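Hypothetical protein (Aquifex aeolicus, PDB 2HEK) is of unknown function but binds zinc and GDP at separate sites and, as an HD-domain family member, may hydrolyse dGTP. Local coordinates at residues E272-R276 and I277-K281; V226-L229 and S230-V234; Q124-S127 and H128-E132; V112-T116 and E117-I121; K299-L302 and L303-P307. All blocks are in the same frame, centred on the assembly; numbering follows the deposited sequence.

Interaction 1: residues E272-R276 and I277-K281. With GDP (guanosine-5'-diphosphate), chain G.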
# COMPACT_ATOMS: atom_id res chain seq x y z
N GLU A 272 -21.40 35.27 -16.04
CA GLU A 272 -21.44 34.09 -16.87
C GLU A 272 -20.17 33.27 -16.72
O GLU A 272 -20.23 32.06 -16.79
CB GLU A 272 -21.78 34.41 -18.32
CG GLU A 272 -23.30 34.31 -18.57
CD GLU A 272 -23.73 34.75 -19.96
OE1 GLU A 272 -23.37 34.07 -20.95
OE2 GLU A 272 -24.47 35.77 -20.04
N ASP A 273 -19.04 33.94 -16.50
CA ASP A 273 -17.78 33.30 -16.08
C ASP A 273 -18.01 32.46 -14.84
O ASP A 273 -17.66 31.29 -14.81
CB ASP A 273 -16.72 34.35 -15.73
CG ASP A 273 -16.34 35.21 -16.91
OD1 ASP A 273 -16.68 36.43 -16.88
OD2 ASP A 273 -15.70 34.68 -17.84
N PHE A 274 -18.59 33.08 -13.81
CA PHE A 274 -18.86 32.41 -12.55
C PHE A 274 -19.74 31.19 -12.76
O PHE A 274 -19.47 30.14 -12.22
CB PHE A 274 -19.52 33.36 -11.51
CG PHE A 274 -20.09 32.63 -10.31
CD1 PHE A 274 -19.31 32.37 -9.19
CD2 PHE A 274 -21.42 32.18 -10.32
CE1 PHE A 274 -19.84 31.69 -8.09
CE2 PHE A 274 -21.96 31.49 -9.22
CZ PHE A 274 -21.17 31.24 -8.11
N GLU A 275 -20.80 31.33 -13.54
CA GLU A 275 -21.70 30.21 -13.77
C GLU A 275 -21.03 29.02 -14.46
O GLU A 275 -21.23 27.86 -14.06
CB GLU A 275 -22.91 30.68 -14.56
CG GLU A 275 -23.80 31.61 -13.72
CD GLU A 275 -25.02 32.12 -14.46
OE1 GLU A 275 -25.34 31.59 -15.55
OE2 GLU A 275 -25.67 33.07 -13.93
N ARG A 276 -20.23 29.32 -15.48
CA ARG A 276 -19.53 28.31 -16.29
C ARG A 276 -18.50 27.53 -15.47
O ARG A 276 -18.24 26.34 -15.72
CB ARG A 276 -18.81 28.99 -17.46
CG ARG A 276 -19.78 29.46 -18.54
CD ARG A 276 -19.11 30.40 -19.54
NE ARG A 276 -20.07 30.78 -20.59
CZ ARG A 276 -19.78 31.38 -21.74
NH1 ARG A 276 -18.53 31.69 -22.05
NH2 ARG A 276 -20.76 31.67 -22.59
N ILE A 277 -17.88 28.22 -14.51
CA ILE A 277 -16.81 27.61 -13.73
C ILE A 277 -17.33 26.98 -12.43
O ILE A 277 -16.95 25.87 -12.11
CB ILE A 277 -15.72 28.61 -13.37
CG1 ILE A 277 -15.04 29.15 -14.64
CG2 ILE A 277 -14.66 27.93 -12.44
CD1 ILE A 277 -14.22 30.40 -14.42
N PHE A 278 -18.20 27.70 -11.71
CA PHE A 278 -18.58 27.29 -10.35
C PHE A 278 -20.01 26.78 -10.17
O PHE A 278 -20.31 26.17 -9.14
CB PHE A 278 -18.29 28.43 -9.38
CG PHE A 278 -16.83 28.63 -9.12
CD1 PHE A 278 -16.22 29.84 -9.43
CD2 PHE A 278 -16.04 27.59 -8.60
CE1 PHE A 278 -14.87 30.03 -9.19
CE2 PHE A 278 -14.70 27.76 -8.38
CZ PHE A 278 -14.10 29.00 -8.67
N GLN A 279 -20.87 26.98 -11.15
CA GLN A 279 -22.25 26.49 -11.05
C GLN A 279 -22.57 25.35 -12.00
O GLN A 279 -23.71 25.17 -12.42
CB GLN A 279 -23.24 27.60 -11.37
CG GLN A 279 -23.38 28.67 -10.28
CD GLN A 279 -24.59 29.56 -10.49
OE1 GLN A 279 -25.36 29.36 -11.45
NE2 GLN A 279 -24.97 30.57 -9.73
N ARG A 280 -21.57 24.58 -12.40
CA ARG A 280 -21.70 23.41 -13.29
C ARG A 280 -22.40 23.70 -14.62
O ARG A 280 -23.08 22.84 -15.16
CB ARG A 280 -22.39 22.27 -12.54
CG ARG A 280 -21.70 20.90 -12.69
CD ARG A 280 -20.58 20.64 -11.68
NE ARG A 280 -19.69 19.56 -12.08
CZ ARG A 280 -18.41 19.48 -11.74
NH1 ARG A 280 -17.87 20.42 -10.98
NH2 ARG A 280 -17.68 18.45 -12.15
N LYS A 281 -22.16 24.88 -15.17
CA LYS A 281 -22.74 25.30 -16.46
C LYS A 281 -21.63 25.41 -17.52
O LYS A 281 -21.79 26.17 -18.48
CB LYS A 281 -23.50 26.62 -16.31
CG LYS A 281 -24.68 26.58 -15.35
CD LYS A 281 -25.50 27.86 -15.44
CE LYS A 281 -26.60 27.92 -14.39
NZ LYS A 281 -26.85 29.31 -13.93
PB GDP G . -20.38 15.67 -17.41
O1B GDP G . -19.31 14.94 -18.20
O2B GDP G . -21.36 16.38 -18.35
O3B GDP G . -21.16 14.68 -16.55
O3A GDP G . -19.69 16.82 -16.49
PA GDP G . -20.02 17.10 -14.94
O1A GDP G . -21.33 16.55 -14.46
O2A GDP G . -19.97 18.59 -14.69
O5' GDP G . -18.81 16.44 -14.10
C5' GDP G . -17.99 15.36 -14.54
C4' GDP G . -17.28 14.67 -13.38
O4' GDP G . -17.02 15.51 -12.24
C3' GDP G . -18.07 13.49 -12.85
O3' GDP G . -17.09 12.41 -12.81
C2' GDP G . -18.35 13.89 -11.43
O2' GDP G . -18.30 12.69 -10.69
C1' GDP G . -17.19 14.77 -11.04
N9 GDP G . -17.54 15.78 -10.02
C8 GDP G . -16.73 16.25 -9.05
N7 GDP G . -17.34 17.21 -8.33
C5 GDP G . -18.57 17.37 -8.84
C6 GDP G . -19.74 18.21 -8.54
O6 GDP G . -19.64 19.01 -7.61
N1 GDP G . -20.83 18.14 -9.31
C2 GDP G . -20.92 17.27 -10.34
N2 GDP G . -22.08 17.25 -11.07
N3 GDP G . -19.87 16.45 -10.67
C4 GDP G . -18.71 16.46 -9.97
O HOH W 1 -18.99 24.35 -14.40
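Glu275 O accepts Gln279 N at 3.1 Å, and the matching i to i+4 bonds Ile277 N to Asp273 O and Phe278 N to Phe274 O complete the C-terminal turns of helix 271-278. The helix ends at Phe278; Gln279 is the first residue out of helical geometry, Arg280 takes left-handed backbone angles, and Lys281 N makes a weak bond back to Glu275 O. Side chains close over this turn. Phe274 CG lies opposite the backbone N (chi1 167°), which brings the ring beside Phe278 CB, over one face and 4.2 Å from the centroid, a CH-pi contact. At the ring's edge, in its plane, sits Gln279 NE2, 3.2 Å from Phe274 CE2, with the amide turned 81° against the ring. Glu275 and Gln279 run alongside each other, their carboxylate and amide planes nearly parallel (5° apart), and Lys281 NZ binds both: a weak salt-bridged bond of 3.2 Å to Glu275 OE1 and a 2.9 Å bond to Gln279 OE1. Arg280 swings into the GDP site, which Lys3 and other residues of the second subunit complete. Its guanidinium face lies over guanine C4, NH2 also bonds Leu42 O, and Arg280 NH2 donates almost straight to GDP O5' at 3.0 Å.

Interaction 2: residues V226-L229 and S230-V234; sequences VRIL and SIHLV
Ile228 and His232 carry this contact between successive turns of helix 224-240. The backbone bonding is regular: Ser230 N to Val226 O, Ile231 N to Arg227 O, His232 N to Ile228 O and Leu233 N to Leu229 O all follow the i to i+4 pattern, and the His232 bond, 2.9 Å from N to Ile228 O, is nearly straight at 173°. Among the apolar contacts, Ile228 CG1 stands 3.5 Å from His232 NE2, while Ile228 CD1 makes an off-centre CH-pi contact 4.3 Å from the imidazole centroid. With CG placed anti to the carbonyl carbon (chi1 -62°), the imidazole leans back along the helix and over Ile228. The same Ile228 CD1 also meets Ile231 CD1 at 4.2 Å. Polar contacts are looser: a water lies in the plane of the Arg227 guanidinium, weakly bonded to Arg227 NH1 and 3.1 Å from Ser230 OG, while Arg227 NE is salt-bridged to Asp314. His232 NE2 is bonded to Phe283 N, and the two rings meet edge-to-face. With an alanine here, Phe283 N would probably be left without its imidazole mate and Ile228 without the ring it packs on. The bonding and packing are those of a regular alpha-helix, one that lies against strands 311-318 and 349-356 and helix 271-278, with Ile228 on His282 of the GDP pocket.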
# COMPACT_ATOMS: atom_id res chain seq x y z
N VAL A 226 -11.81 18.77 -17.01
CA VAL A 226 -10.67 19.56 -16.53
C VAL A 226 -10.26 20.60 -17.60
O VAL A 226 -10.04 21.78 -17.28
CB VAL A 226 -9.47 18.66 -16.14
CG1 VAL A 226 -8.22 19.51 -15.89
CG2 VAL A 226 -9.82 17.82 -14.87
N ARG A 227 -10.20 20.17 -18.87
CA ARG A 227 -9.76 21.07 -19.94
C ARG A 227 -10.77 22.22 -20.19
O ARG A 227 -10.34 23.38 -20.28
CB ARG A 227 -9.46 20.30 -21.23
CG ARG A 227 -8.16 19.40 -21.17
CD ARG A 227 -6.84 20.20 -21.06
NE ARG A 227 -6.76 21.25 -22.07
CZ ARG A 227 -6.59 22.56 -21.82
NH1 ARG A 227 -6.41 23.01 -20.58
NH2 ARG A 227 -6.57 23.43 -22.83
N ILE A 228 -12.06 21.92 -20.23
CA ILE A 228 -13.07 23.01 -20.47
C ILE A 228 -13.15 24.03 -19.31
O ILE A 228 -13.28 25.25 -19.53
CB ILE A 228 -14.49 22.47 -20.92
CG1 ILE A 228 -15.43 23.62 -21.37
CG2 ILE A 228 -15.19 21.61 -19.85
CD1 ILE A 228 -14.93 24.39 -22.63
N LEU A 229 -13.05 23.53 -18.08
CA LEU A 229 -12.95 24.44 -16.94
C LEU A 229 -11.77 25.41 -17.07
O LEU A 229 -11.90 26.59 -16.80
CB LEU A 229 -12.86 23.64 -15.62
CG LEU A 229 -14.15 22.85 -15.28
CD1 LEU A 229 -13.92 21.86 -14.10
CD2 LEU A 229 -15.30 23.82 -14.97
N SER A 230 -10.61 24.90 -17.49
CA SER A 230 -9.42 25.72 -17.67
C SER A 230 -9.61 26.73 -18.81
O SER A 230 -9.17 27.88 -18.71
CB SER A 230 -8.20 24.84 -17.94
OG SER A 230 -7.03 25.64 -18.09
N ILE A 231 -10.27 26.30 -19.89
CA ILE A 231 -10.65 27.19 -21.00
C ILE A 231 -11.51 28.36 -20.47
O ILE A 231 -11.15 29.51 -20.70
CB ILE A 231 -11.31 26.42 -22.15
CG1 ILE A 231 -10.28 25.52 -22.85
CG2 ILE A 231 -11.96 27.34 -23.18
CD1 ILE A 231 -10.92 24.52 -23.76
N HIS A 232 -12.56 28.08 -19.71
CA HIS A 232 -13.36 29.14 -19.06
C HIS A 232 -12.56 30.02 -18.10
O HIS A 232 -12.69 31.24 -18.14
CB HIS A 232 -14.60 28.57 -18.34
CG HIS A 232 -15.57 27.89 -19.25
ND1 HIS A 232 -15.99 28.44 -20.44
CD2 HIS A 232 -16.23 26.71 -19.13
CE1 HIS A 232 -16.84 27.62 -21.03
NE2 HIS A 232 -17.01 26.57 -20.25
N LEU A 233 -11.74 29.40 -17.26
CA LEU A 233 -10.94 30.14 -16.30
C LEU A 233 -9.97 31.11 -17.00
O LEU A 233 -9.83 32.27 -16.60
CB LEU A 233 -10.17 29.20 -15.38
CG LEU A 233 -9.42 30.16 -14.46
CD1 LEU A 233 -10.07 30.40 -13.11
CD2 LEU A 233 -8.01 29.76 -14.31
N VAL A 234 -9.30 30.62 -18.03
CA VAL A 234 -8.29 31.43 -18.69
C VAL A 234 -8.93 32.64 -19.41
O VAL A 234 -8.40 33.76 -19.39
CB VAL A 234 -7.36 30.55 -19.57
CG1 VAL A 234 -6.53 31.39 -20.49
CG2 VAL A 234 -6.42 29.71 -18.66
O HOH W 2 -6.33 26.42 -21.01

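Interaction 3: residues Q124-S127 and H128-E132; sequences QDYS and HEDIE
Ser127 and Asp130 face each other across the first turn of helix 128-139, with Ser127 as the N-cap. Its OG, placed between the backbone N and the carbonyl carbon (chi1 67°), is turned onto the helix start and accepts Asp130 N at 3.0 Å in a nearly straight bond of 168°. The reciprocal half runs through solvent: one water accepts from Ser127 N at 2.8 Å and donates to Asp130 OD2 at 2.6 Å. A second water sits 2.6 Å from Ser127 OG and donates weakly to the same carboxylate oxygen, so OD2 is held by two waters, while OD1 is salt-bridged to Arg133. The negative carboxylate beside the helix N-terminus is likely to be electrostatically favourable. A lysine in its place would probably lose the water-borne tie to Ser127 N and leave Arg133 without its countercharge. Tyr126 crosses Asp130 at about a right angle, its ring plane 78° from the carboxylate, and CD2 touches Asp130 CB at 3.9 Å. One residue further on, Tyr126 CB meets Ile131 CG1 at 4.0 Å. This pairing of the residue before the N-cap with the fifth after it in the usual N' to N4 sense is a hydrophobic staple, and Ile131 N to Ser127 O adds the first regular helical bond. The staple ties three helices together: Tyr126 packs on Glu75, Leu76 and Leu79 of helix 74-82, and Ile131 on Leu122 and Lys123 of helix 117-123, from which the connecting loop has just come.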
# COMPACT_ATOMS: atom_id res chain seq x y z
N GLN A 124 22.60 35.31 2.89
CA GLN A 124 23.19 34.83 4.13
C GLN A 124 24.07 33.60 3.95
O GLN A 124 25.03 33.39 4.70
CB GLN A 124 22.11 34.56 5.20
CG GLN A 124 21.20 35.77 5.47
CD GLN A 124 21.98 37.07 5.65
OE1 GLN A 124 22.90 37.14 6.49
NE2 GLN A 124 21.64 38.12 4.86
N ASP A 125 23.73 32.77 2.96
CA ASP A 125 24.45 31.53 2.72
C ASP A 125 25.23 31.47 1.39
O ASP A 125 26.16 30.67 1.27
CB ASP A 125 23.46 30.36 2.75
CG ASP A 125 22.71 30.27 4.08
OD1 ASP A 125 23.39 30.11 5.11
OD2 ASP A 125 21.45 30.37 4.08
N TYR A 126 24.85 32.29 0.40
CA TYR A 126 25.43 32.14 -0.97
C TYR A 126 25.94 33.47 -1.50
O TYR A 126 25.37 34.50 -1.18
CB TYR A 126 24.39 31.53 -1.95
CG TYR A 126 24.22 30.04 -1.67
CD1 TYR A 126 23.14 29.57 -0.93
CD2 TYR A 126 25.20 29.13 -2.07
CE1 TYR A 126 23.02 28.20 -0.63
CE2 TYR A 126 25.10 27.78 -1.77
CZ TYR A 126 24.01 27.32 -1.06
OH TYR A 126 23.96 25.96 -0.78
N SER A 127 27.01 33.43 -2.30
CA SER A 127 27.59 34.60 -2.99
C SER A 127 26.59 35.14 -4.01
O SER A 127 25.67 34.41 -4.43
CB SER A 127 28.84 34.15 -3.72
OG SER A 127 28.50 33.25 -4.78
N HIS A 128 26.76 36.39 -4.44
CA HIS A 128 25.98 36.96 -5.53
C HIS A 128 25.97 36.04 -6.78
O HIS A 128 24.92 35.88 -7.42
CB HIS A 128 26.57 38.34 -5.95
CG HIS A 128 25.79 39.02 -7.02
ND1 HIS A 128 24.86 40.00 -6.76
CD2 HIS A 128 25.73 38.80 -8.36
CE1 HIS A 128 24.28 40.38 -7.89
NE2 HIS A 128 24.79 39.67 -8.87
N GLU A 129 27.13 35.50 -7.15
CA GLU A 129 27.27 34.60 -8.32
C GLU A 129 26.46 33.29 -8.14
O GLU A 129 25.80 32.86 -9.06
CB GLU A 129 28.73 34.24 -8.53
CG GLU A 129 29.10 33.18 -9.60
CD GLU A 129 28.51 33.37 -11.02
OE1 GLU A 129 27.94 34.45 -11.37
OE2 GLU A 129 28.65 32.40 -11.82
N ASP A 130 26.58 32.63 -7.00
CA ASP A 130 25.79 31.39 -6.73
C ASP A 130 24.29 31.60 -6.75
O ASP A 130 23.56 30.74 -7.20
CB ASP A 130 26.26 30.71 -5.47
CG ASP A 130 27.59 30.02 -5.67
OD1 ASP A 130 27.91 29.66 -6.83
OD2 ASP A 130 28.35 29.83 -4.70
N ILE A 131 23.82 32.78 -6.33
CA ILE A 131 22.41 33.10 -6.47
C ILE A 131 22.02 33.25 -7.95
O ILE A 131 20.92 32.86 -8.36
CB ILE A 131 22.03 34.34 -5.66
CG1 ILE A 131 22.19 34.07 -4.15
CG2 ILE A 131 20.61 34.75 -5.92
CD1 ILE A 131 21.88 35.33 -3.24
N GLU A 132 22.89 33.84 -8.78
CA GLU A 132 22.56 33.89 -10.22
C GLU A 132 22.54 32.49 -10.80
O GLU A 132 21.75 32.24 -11.69
CB GLU A 132 23.53 34.76 -11.03
CG GLU A 132 23.66 36.20 -10.54
CD GLU A 132 22.37 36.99 -10.68
OE1 GLU A 132 21.63 36.83 -11.69
OE2 GLU A 132 22.07 37.80 -9.78
O HOH W 3 28.35 30.99 -2.38
O HOH W 4 30.66 31.96 -5.25

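Interaction 4: residues V112-T116 and E117-I121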
# COMPACT_ATOMS: atom_id res chain seq x y z
N VAL A 112 10.66 37.15 -8.18
CA VAL A 112 10.34 36.89 -6.76
C VAL A 112 11.64 36.63 -5.95
O VAL A 112 11.82 37.11 -4.84
CB VAL A 112 9.27 35.77 -6.59
CG1 VAL A 112 9.10 35.39 -5.13
CG2 VAL A 112 7.94 36.21 -7.17
N ILE A 113 12.55 35.85 -6.54
CA ILE A 113 13.83 35.59 -5.88
C ILE A 113 14.66 36.87 -5.69
O ILE A 113 15.31 37.02 -4.65
CB ILE A 113 14.64 34.56 -6.68
CG1 ILE A 113 14.01 33.17 -6.57
CG2 ILE A 113 16.09 34.51 -6.20
CD1 ILE A 113 14.43 32.22 -7.67
N LYS A 114 14.65 37.76 -6.67
CA LYS A 114 15.52 38.94 -6.65
C LYS A 114 14.92 40.17 -5.99
O LYS A 114 15.66 40.98 -5.41
CB LYS A 114 15.99 39.25 -8.06
CG LYS A 114 17.07 38.26 -8.55
CD LYS A 114 17.49 38.56 -9.98
CE LYS A 114 18.70 37.71 -10.38
NZ LYS A 114 19.13 37.97 -11.81
N GLU A 115 13.59 40.30 -6.05
CA GLU A 115 12.89 41.51 -5.62
C GLU A 115 12.14 41.41 -4.27
O GLU A 115 11.41 42.35 -3.91
CB GLU A 115 11.92 42.00 -6.72
CG GLU A 115 12.58 42.24 -8.11
CD GLU A 115 11.59 42.57 -9.22
OE1 GLU A 115 10.49 43.12 -8.96
OE2 GLU A 115 11.91 42.28 -10.39
N THR A 116 12.32 40.31 -3.54
CA THR A 116 11.66 40.16 -2.23
C THR A 116 12.70 39.77 -1.18
O THR A 116 13.88 39.62 -1.51
CB THR A 116 10.56 39.06 -2.28
OG1 THR A 116 11.17 37.79 -2.53
CG2 THR A 116 9.51 39.36 -3.37
N GLU A 117 12.26 39.54 0.06
CA GLU A 117 13.14 39.05 1.14
C GLU A 117 13.89 37.77 0.78
O GLU A 117 14.91 37.48 1.39
CB GLU A 117 12.38 38.86 2.47
CG GLU A 117 11.09 38.01 2.36
CD GLU A 117 10.39 37.73 3.72
OE1 GLU A 117 11.11 37.56 4.75
OE2 GLU A 117 9.13 37.68 3.75
N ILE A 118 13.39 36.99 -0.19
CA ILE A 118 14.11 35.77 -0.61
C ILE A 118 15.58 36.10 -0.92
O ILE A 118 16.48 35.39 -0.50
CB ILE A 118 13.45 35.08 -1.85
CG1 ILE A 118 12.02 34.62 -1.53
CG2 ILE A 118 14.30 33.92 -2.38
CD1 ILE A 118 11.95 33.58 -0.46
N TYR A 119 15.84 37.18 -1.65
CA TYR A 119 17.24 37.50 -1.99
C TYR A 119 18.14 37.64 -0.75
O TYR A 119 19.23 37.02 -0.63
CB TYR A 119 17.30 38.77 -2.85
CG TYR A 119 18.67 38.89 -3.50
CD1 TYR A 119 19.03 38.06 -4.58
CD2 TYR A 119 19.61 39.79 -3.01
CE1 TYR A 119 20.30 38.14 -5.18
CE2 TYR A 119 20.90 39.89 -3.60
CZ TYR A 119 21.22 39.05 -4.67
OH TYR A 119 22.46 39.10 -5.24
N GLU A 120 17.69 38.46 0.20
CA GLU A 120 18.44 38.69 1.44
C GLU A 120 18.64 37.39 2.19
O GLU A 120 19.72 37.12 2.76
CB GLU A 120 17.70 39.68 2.33
CG GLU A 120 18.05 41.13 2.04
CD GLU A 120 17.41 41.67 0.75
OE1 GLU A 120 17.99 42.62 0.18
OE2 GLU A 120 16.34 41.15 0.31
N ILE A 121 17.61 36.55 2.18
CA ILE A 121 17.74 35.27 2.85
C ILE A 121 18.84 34.43 2.19
O ILE A 121 19.73 33.90 2.88
CB ILE A 121 16.36 34.50 2.90
CG1 ILE A 121 15.37 35.27 3.78
CG2 ILE A 121 16.59 33.07 3.42
CD1 ILE A 121 13.85 34.90 3.57
O HOH W 5 15.79 42.52 -2.82
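Thr116 caps the start of helix 117-123 through Ile118 and Tyr119, and Glu117, the first residue past it, leads the chain on from helix 108-115. The extended side chain of Glu117 reaches away to helix 26-29, where OE2 is bonded to Phe26 N. Ile118 comes next and gives its N to Thr116 OG1 in a weak bond of 3.3 Å at 152°. That oxygen stands between the backbone N and the carbonyl carbon of Thr116 (chi1 65°), facing the new helix, and also donates back to Val112 O, although the modelled length of that second bond is doubtfully short. Ile118 CG1 packs 3.4 Å from Thr116 OG1, and its other branch, CG2, lies 4.3 Å from Ile113 CG2 on a buried side that Leu22 also covers. Tyr119 N bonds to Thr116 O at 3.1 Å, approaching from 41° above the carbonyl plane. The Tyr119 CB is pressed 3.2 Å from Ile113 O, which lies at the ring edge, in its plane; Tyr119 N is also near this oxygen but too badly angled to bond. Glu120 folds back at chi2 toward the junction. There a water donates to Lys114 O at 3.0 Å and, weakly, to Glu120 OE2. Ile121 N closes the first turn on Glu117 O. The side chain of Glu117 lies about 12 Å from a bound GDP. Thr116, with an extended backbone, is thus an N-cap whose OG1 to i+2 bond forms an ST turn, at a break between two consecutive helices of the HD-domain range.

Interaction 5: residues K299-L302 and L303-P307; sequences KERL and LEKFP
Leu302 and Phe306 pair in a local surface contact at the C-terminal end of helix 292-305, where the helix runs out into the loop before strand 311-318. The closing turns show it in their bonding: Leu303 N still bonds Lys299 O at 3.0 Å, but Glu304 N makes only weak bonds, to Glu300 O and Arg301 O. Leu302 O is then gripped twice, by Phe306 N at 3.0 Å, nearly along the C=O axis, and by Lys305 N at 3.1 Å from 59° above the carbonyl plane. The same oxygen lies at the edge of the Phe306 ring, in its plane. Leu302 CD1 touches Phe306 CD1 at 3.5 Å, and both side chains rest on Ala364 of helix 361-366. On the solvent side, Arg301 bends at chi2 and chi3, bringing NH1 to Glu304 OE1 at 3.4 Å, a salt bridge with the guanidinium and carboxylate planes 84° apart. Lys305 runs alongside Arg301 the same way, its NZ 4.0 Å from Arg301 NH1. Two positive charges therefore crowd near one carboxylate of this turn, with Glu367 a long, weak second partner for Lys305, so the charged side is probably held less firmly than the leucine-phenylalanine side.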
# COMPACT_ATOMS: atom_id res chain seq x y z
N LYS A 299 -16.04 20.39 -36.79
CA LYS A 299 -15.82 21.82 -36.59
C LYS A 299 -16.44 22.65 -37.72
O LYS A 299 -17.03 23.71 -37.48
CB LYS A 299 -14.34 22.11 -36.46
CG LYS A 299 -14.03 23.60 -36.41
CD LYS A 299 -12.59 23.86 -36.03
CE LYS A 299 -12.20 25.30 -36.30
NZ LYS A 299 -10.82 25.58 -35.78
N GLU A 300 -16.29 22.18 -38.96
CA GLU A 300 -16.82 22.88 -40.13
C GLU A 300 -18.34 22.91 -40.17
O GLU A 300 -18.93 23.99 -40.21
CB GLU A 300 -16.22 22.31 -41.42
CG GLU A 300 -14.78 22.75 -41.63
CD GLU A 300 -14.42 22.95 -43.10
OE1 GLU A 300 -15.33 23.20 -43.93
OE2 GLU A 300 -13.22 22.88 -43.42
N ARG A 301 -18.98 21.75 -40.14
CA ARG A 301 -20.43 21.64 -40.13
C ARG A 301 -21.04 22.44 -38.97
O ARG A 301 -22.11 23.04 -39.13
CB ARG A 301 -20.86 20.17 -40.05
CG ARG A 301 -22.32 19.92 -39.65
CD ARG A 301 -23.34 20.19 -40.79
NE ARG A 301 -23.28 19.18 -41.86
CZ ARG A 301 -23.74 19.35 -43.09
NH1 ARG A 301 -24.30 20.51 -43.44
NH2 ARG A 301 -23.63 18.37 -43.99
N LEU A 302 -20.35 22.43 -37.83
CA LEU A 302 -20.83 23.08 -36.62
C LEU A 302 -20.79 24.59 -36.78
O LEU A 302 -21.75 25.26 -36.45
CB LEU A 302 -20.00 22.66 -35.41
CG LEU A 302 -20.48 23.01 -34.01
CD1 LEU A 302 -21.83 22.36 -33.71
CD2 LEU A 302 -19.44 22.55 -33.02
N LEU A 303 -19.66 25.11 -37.27
CA LEU A 303 -19.53 26.54 -37.46
C LEU A 303 -20.37 27.08 -38.64
O LEU A 303 -20.39 28.29 -38.89
CB LEU A 303 -18.06 26.95 -37.61
CG LEU A 303 -17.14 26.91 -36.38
CD1 LEU A 303 -15.81 27.58 -36.71
CD2 LEU A 303 -17.77 27.57 -35.17
N GLU A 304 -21.04 26.18 -39.36
CA GLU A 304 -22.00 26.59 -40.38
C GLU A 304 -23.28 27.03 -39.70
O GLU A 304 -23.89 28.02 -40.10
CB GLU A 304 -22.29 25.44 -41.36
CG GLU A 304 -21.23 25.24 -42.46
CD GLU A 304 -21.45 23.95 -43.26
OE1 GLU A 304 -22.56 23.37 -43.18
OE2 GLU A 304 -20.51 23.52 -43.98
N LYS A 305 -23.67 26.29 -38.66
CA LYS A 305 -24.97 26.43 -38.02
C LYS A 305 -25.00 27.32 -36.76
O LYS A 305 -26.00 28.00 -36.52
CB LYS A 305 -25.56 25.06 -37.70
CG LYS A 305 -25.96 24.25 -38.92
CD LYS A 305 -26.85 23.07 -38.53
CE LYS A 305 -27.45 22.39 -39.77
NZ LYS A 305 -26.62 21.26 -40.27
N PHE A 306 -23.92 27.30 -35.98
CA PHE A 306 -23.88 28.00 -34.69
C PHE A 306 -22.80 29.08 -34.67
O PHE A 306 -21.81 28.98 -35.40
CB PHE A 306 -23.65 27.00 -33.56
CG PHE A 306 -24.63 25.86 -33.54
CD1 PHE A 306 -24.39 24.70 -34.27
CD2 PHE A 306 -25.80 25.94 -32.79
CE1 PHE A 306 -25.30 23.64 -34.26
CE2 PHE A 306 -26.71 24.88 -32.77
CZ PHE A 306 -26.46 23.74 -33.51
N PRO A 307 -22.99 30.14 -33.86
CA PRO A 307 -21.95 31.19 -33.78
C PRO A 307 -20.71 30.75 -32.97
O PRO A 307 -20.81 29.87 -32.11
CB PRO A 307 -22.66 32.36 -33.08
CG PRO A 307 -23.78 31.73 -32.32
CD PRO A 307 -24.16 30.44 -33.01

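How the interactions relate
Along the chain the order is interaction 4, 3, 2, 1, 5. Interactions 4 and 3, both in the HD-domain range, have centres 11 Å apart and follow each other on helices 108-115, 117-123 and 128-139; they meet through the Lys114 NZ to Glu132 OE1 salt bridge of 2.7 Å and the packing of Tyr119 on Ile131. Interactions 2, 1 and 5 lie in the HD-associated range. The centres of 2 and 1 are also 11 Å apart, with Ile277 and Arg276 of helix 271-278 packed on His232 of helix 224-240, and these helices adjoin a GDP site that the second subunit completes. Interactions 3 and 5 have centres about 57 Å apart, on opposite sides of the chain's centre.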